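Side-chain contacts in protein SSD1 (PDB 7AM1), which is a non-enzymatic member of the RNase II family that binds mRNA, including its untranslated regions, and represses translation: residues A[213-216]-A[217-221]; A[318-322]-A[323-327]. One frame throughout, in Å; residues are numbered along the deposited sequence.

Contact 1 of 2, residues A[213-216]-A[217-221]; sequences LDRI and PGQLF
I216 and Q219 are tied together round a surface turn, closed by a side chain and a water, in the short linker between two β-sheets: strand 206-214, in the sheet that probably forms the first cold-shock (OB-fold) domain, and strand 221-226, in the sheet of the second. P217 and G218 occupy the corner. The proline limits its own phi, and G218 takes a positive phi (67°), easy without a side chain. Just before the linker, L213 and D214 form a classic β bulge opposite L68. Q219 sends its CG back over the turn, opposite its own carbonyl carbon (chi1 -67°), and extends beyond it (chi2 -180°), a reach long enough for the amide NE2 to donate to I216 O at 3.0 Å. The donor meets a lone pair in the carbonyl plane, and the oxygen lies in the glutamine amide plane. The same NE2 passes 3.6 Å from R215 CG; the two chains cross at about a right angle, and the guanidinium leads on to a salt bridge with D67. I216 CG2 packs on P217 CD at 3.8 Å, and F701 of helix 689-725 touches I216 and Q219. A water replaces a direct backbone bond, donating to I216 O (2.8 Å) and accepting from Q219 N (3.1 Å).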
loop_
_atom_site.group_PDB
_atom_site.type_symbol
_atom_site.label_atom_id
_atom_site.label_comp_id
_atom_site.label_asym_id
_atom_site.label_seq_id
_atom_site.Cartn_x
_atom_site.Cartn_y
_atom_site.Cartn_z
ATOM N N LEU A 213 10.019 -5.436 -23.230
ATOM C CA LEU A 213 9.349 -6.680 -23.580
ATOM C C LEU A 213 7.837 -6.575 -23.429
ATOM O O LEU A 213 7.098 -7.137 -24.246
ATOM C CB LEU A 213 9.891 -7.827 -22.724
ATOM C CG LEU A 213 11.408 -8.033 -22.799
ATOM C CD1 LEU A 213 11.861 -9.134 -21.848
ATOM C CD2 LEU A 213 11.861 -8.340 -24.226
ATOM N N ASP A 214 7.356 -5.862 -22.413
ATOM C CA ASP A 214 5.919 -5.731 -22.228
ATOM C C ASP A 214 5.619 -4.469 -21.431
ATOM O O ASP A 214 6.408 -4.042 -20.585
ATOM C CB ASP A 214 5.344 -6.967 -21.525
ATOM C CG ASP A 214 3.876 -7.189 -21.840
ATOM O OD1 ASP A 214 3.309 -6.437 -22.661
ATOM O OD2 ASP A 214 3.291 -8.137 -21.278
ATOM N N ARG A 215 4.466 -3.875 -21.731
ATOM C CA ARG A 215 3.974 -2.693 -21.039
ATOM C C ARG A 215 2.454 -2.743 -21.058
ATOM O O ARG A 215 1.861 -2.975 -22.115
ATOM C CB ARG A 215 4.473 -1.412 -21.713
ATOM C CG ARG A 215 3.849 -0.134 -21.185
ATOM C CD ARG A 215 4.428 1.096 -21.905
ATOM N NE ARG A 215 5.882 1.189 -21.777
ATOM C CZ ARG A 215 6.661 1.930 -22.565
ATOM N NH1 ARG A 215 6.129 2.643 -23.550
ATOM N NH2 ARG A 215 7.973 1.950 -22.371
ATOM N N ILE A 216 1.828 -2.560 -19.902
ATOM C CA ILE A 216 0.370 -2.471 -19.869
ATOM C C ILE A 216 0.002 -1.261 -20.724
ATOM O O ILE A 216 0.457 -0.146 -20.429
ATOM C CB ILE A 216 -0.163 -2.337 -18.437
ATOM C CG1 ILE A 216 0.323 -3.499 -17.563
ATOM C CG2 ILE A 216 -1.679 -2.275 -18.454
ATOM C CD1 ILE A 216 -0.259 -4.849 -17.922
ATOM N N PRO A 217 -0.810 -1.408 -21.767
ATOM C CA PRO A 217 -1.093 -0.263 -22.639
ATOM C C PRO A 217 -2.154 0.652 -22.041
ATOM O O PRO A 217 -2.883 0.292 -21.116
ATOM C CB PRO A 217 -1.585 -0.919 -23.933
ATOM C CG PRO A 217 -2.234 -2.180 -23.476
ATOM C CD PRO A 217 -1.469 -2.640 -22.248
ATOM N N GLY A 218 -2.220 1.863 -22.587
ATOM C CA GLY A 218 -3.245 2.804 -22.180
ATOM C C GLY A 218 -3.128 3.320 -20.762
ATOM O O GLY A 218 -4.140 3.692 -20.162
ATOM N N GLN A 219 -1.919 3.382 -20.212
ATOM C CA GLN A 219 -1.747 3.926 -18.871
ATOM C C GLN A 219 -2.028 5.424 -18.882
ATOM O O GLN A 219 -1.755 6.124 -19.861
ATOM C CB GLN A 219 -0.330 3.658 -18.363
ATOM C CG GLN A 219 -0.016 2.190 -18.119
ATOM C CD GLN A 219 1.396 1.969 -17.604
ATOM O OE1 GLN A 219 1.835 2.615 -16.652
ATOM N NE2 GLN A 219 2.112 1.043 -18.230
ATOM N N LEU A 220 -2.608 5.912 -17.787
ATOM C CA LEU A 220 -2.978 7.312 -17.650
ATOM C C LEU A 220 -2.174 7.947 -16.523
ATOM O O LEU A 220 -1.759 7.270 -15.576
ATOM C CB LEU A 220 -4.474 7.475 -17.356
ATOM C CG LEU A 220 -5.429 6.821 -18.354
ATOM C CD1 LEU A 220 -6.861 6.856 -17.836
ATOM C CD2 LEU A 220 -5.321 7.504 -19.708
ATOM N N PHE A 221 -1.961 9.257 -16.640
ATOM C CA PHE A 221 -1.183 10.021 -15.677
ATOM C C PHE A 221 -1.882 11.340 -15.400
ATOM O O PHE A 221 -2.188 12.088 -16.332
ATOM C CB PHE A 221 0.232 10.301 -16.196
ATOM C CG PHE A 221 0.961 9.074 -16.645
ATOM C CD1 PHE A 221 1.485 8.190 -15.725
ATOM C CD2 PHE A 221 1.123 8.811 -17.995
ATOM C CE1 PHE A 221 2.161 7.059 -16.141
ATOM C CE2 PHE A 221 1.794 7.680 -18.414
ATOM C CZ PHE A 221 2.311 6.801 -17.483
HETATM O O HOH W 1 0.821 2.430 -21.323
#

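Contact 2 of 2, residues A[318-322]-A[323-327]; sequences ILRDN and NFLSN
I318 O is gripped twice by N322, the residue whose CB also packs against the F324 ring across the helix end: ND2 donates to I318 O at 2.9 Å and the N322 backbone N at 3.2 Å, from opposite faces of the carbonyl plane. Asparagine suits this place because its short amide can fold back onto the last turn. Helix 311-321 ends here in a Schellman motif. N323 N bonds to R320 O (2.8 Å) and F324 N to L319 O (2.9 Å), and these two bonds close the helix end. N323 is the C-prime residue, with a phi of 73°; after glycine, asparagine is the residue that accepts this left-handed conformation most readily. The apolar pair expected of the motif is present as well, L319 CD2 lying 4.1 Å from F324 CB. N322 O approaches the F324 ring obliquely, 3.1 Å from CD2. R320 points away at its root, but its bend at chi2 (-73°) returns the chain, and CD meets L325 CD2 at 3.6 Å; its NE is salt-bridged to D316. Helix 689-725 lines this end, where Q708 and Q712 bond the N322 amide and K702 bonds N323 O and touches F324; R320 rests on strand 298-307, and L319 reaches V427 of strand 426-427.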
loop_
_atom_site.group_PDB
_atom_site.type_symbol
_atom_site.label_atom_id
_atom_site.label_comp_id
_atom_site.label_asym_id
_atom_site.label_seq_id
_atom_site.Cartn_x
_atom_site.Cartn_y
_atom_site.Cartn_z
ATOM N N ILE A 318 -7.065 10.904 -8.353
ATOM C CA ILE A 318 -6.456 9.695 -7.807
ATOM C C ILE A 318 -6.907 8.475 -8.595
ATOM O O ILE A 318 -6.099 7.600 -8.927
ATOM C CB ILE A 318 -6.787 9.554 -6.307
ATOM C CG1 ILE A 318 -6.020 10.610 -5.510
ATOM C CG2 ILE A 318 -6.478 8.126 -5.819
ATOM C CD1 ILE A 318 -6.478 10.769 -4.083
ATOM N N LEU A 319 -8.199 8.400 -8.916
ATOM C CA LEU A 319 -8.713 7.252 -9.654
ATOM C C LEU A 319 -8.114 7.183 -11.055
ATOM O O LEU A 319 -7.657 6.120 -11.492
ATOM C CB LEU A 319 -10.240 7.307 -9.715
ATOM C CG LEU A 319 -10.980 6.955 -8.421
ATOM C CD1 LEU A 319 -12.453 7.308 -8.538
ATOM C CD2 LEU A 319 -10.818 5.480 -8.080
ATOM N N ARG A 320 -8.119 8.310 -11.779
ATOM C CA ARG A 320 -7.601 8.321 -13.144
ATOM C C ARG A 320 -6.106 8.033 -13.174
ATOM O O ARG A 320 -5.619 7.322 -14.060
ATOM C CB ARG A 320 -7.844 9.669 -13.818
ATOM C CG ARG A 320 -9.260 10.186 -13.886
ATOM C CD ARG A 320 -10.105 9.448 -14.888
ATOM N NE ARG A 320 -11.503 9.838 -14.751
ATOM C CZ ARG A 320 -12.029 10.921 -15.323
ATOM N NH1 ARG A 320 -11.276 11.706 -16.082
ATOM N NH2 ARG A 320 -13.308 11.215 -15.150
ATOM N N ASP A 321 -5.352 8.628 -12.242
ATOM C CA ASP A 321 -3.915 8.392 -12.202
ATOM C C ASP A 321 -3.617 6.922 -11.999
ATOM O O ASP A 321 -2.565 6.432 -12.427
ATOM C CB ASP A 321 -3.269 9.210 -11.088
ATOM C CG ASP A 321 -1.756 9.229 -11.187
ATOM O OD1 ASP A 321 -1.227 9.458 -12.300
ATOM O OD2 ASP A 321 -1.094 9.040 -10.144
ATOM N N ASN A 322 -4.516 6.210 -11.328
ATOM C CA ASN A 322 -4.397 4.773 -11.149
ATOM C C ASN A 322 -5.265 3.986 -12.127
ATOM O O ASN A 322 -5.601 2.830 -11.852
ATOM C CB ASN A 322 -4.711 4.425 -9.698
ATOM C CG ASN A 322 -3.630 4.917 -8.755
ATOM O OD1 ASN A 322 -2.538 4.353 -8.707
ATOM N ND2 ASN A 322 -3.918 5.984 -8.024
ATOM N N ASN A 323 -5.649 4.596 -13.253
ATOM C CA ASN A 323 -6.176 3.874 -14.415
ATOM C C ASN A 323 -7.586 3.342 -14.203
ATOM O O ASN A 323 -7.992 2.372 -14.850
ATOM C CB ASN A 323 -5.235 2.736 -14.815
ATOM C CG ASN A 323 -3.836 3.224 -15.108
ATOM O OD1 ASN A 323 -3.613 3.886 -16.118
ATOM N ND2 ASN A 323 -2.904 2.969 -14.195
ATOM N N PHE A 324 -8.351 3.972 -13.320
ATOM C CA PHE A 324 -9.753 3.624 -13.107
ATOM C C PHE A 324 -10.608 4.710 -13.753
ATOM O O PHE A 324 -10.751 5.808 -13.208
ATOM C CB PHE A 324 -10.055 3.469 -11.617
ATOM C CG PHE A 324 -9.318 2.329 -10.969
ATOM C CD1 PHE A 324 -9.769 1.028 -11.107
ATOM C CD2 PHE A 324 -8.172 2.558 -10.229
ATOM C CE1 PHE A 324 -9.092 -0.027 -10.518
ATOM C CE2 PHE A 324 -7.488 1.510 -9.641
ATOM C CZ PHE A 324 -7.949 0.214 -9.789
ATOM N N LEU A 325 -11.159 4.407 -14.931
ATOM C CA LEU A 325 -12.120 5.302 -15.561
ATOM C C LEU A 325 -13.531 5.068 -15.038
ATOM O O LEU A 325 -14.343 5.999 -15.015
ATOM C CB LEU A 325 -12.092 5.126 -17.079
ATOM C CG LEU A 325 -10.790 5.510 -17.778
ATOM C CD1 LEU A 325 -10.923 5.278 -19.271
ATOM C CD2 LEU A 325 -10.424 6.956 -17.490
ATOM N N SER A 326 -13.840 3.831 -14.641
ATOM C CA SER A 326 -15.094 3.504 -13.967
ATOM C C SER A 326 -16.306 3.787 -14.850
ATOM O O SER A 326 -17.400 4.063 -14.354
ATOM C CB SER A 326 -15.205 4.263 -12.642
ATOM O OG SER A 326 -14.092 3.978 -11.811
ATOM N N ASN A 327 -16.130 3.682 -16.165
ATOM C CA ASN A 327 -17.187 3.974 -17.122
ATOM C C ASN A 327 -17.734 2.725 -17.802
ATOM O O ASN A 327 -18.582 2.836 -18.692
ATOM C CB ASN A 327 -16.667 4.958 -18.174
ATOM C CG ASN A 327 -15.540 4.375 -19.006
ATOM O OD1 ASN A 327 -14.920 3.381 -18.623
ATOM N ND2 ASN A 327 -15.267 4.991 -20.150
#

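Contact 1 comes first along the chain and contact 2 about a hundred residues later, their centres about 14 Å apart on the same side of the chain's centre. In sequence, the five strands of the antiparallel sheet (221-226 to 298-307) start at the end of contact 1 and finish before helix 311-321, which carries the start of contact 2, so the two contacts probably flank the β-sheet of the second cold-shock domain along the chain. They touch directly: L220 N lies 2.8 Å from N323 OD1, a probable hydrogen bond, and L220 CB packs 3.5 Å from R320 O. Both also meet F701 of helix 689-725. The linker and the helix end are thereby joined to each other and to that long helix.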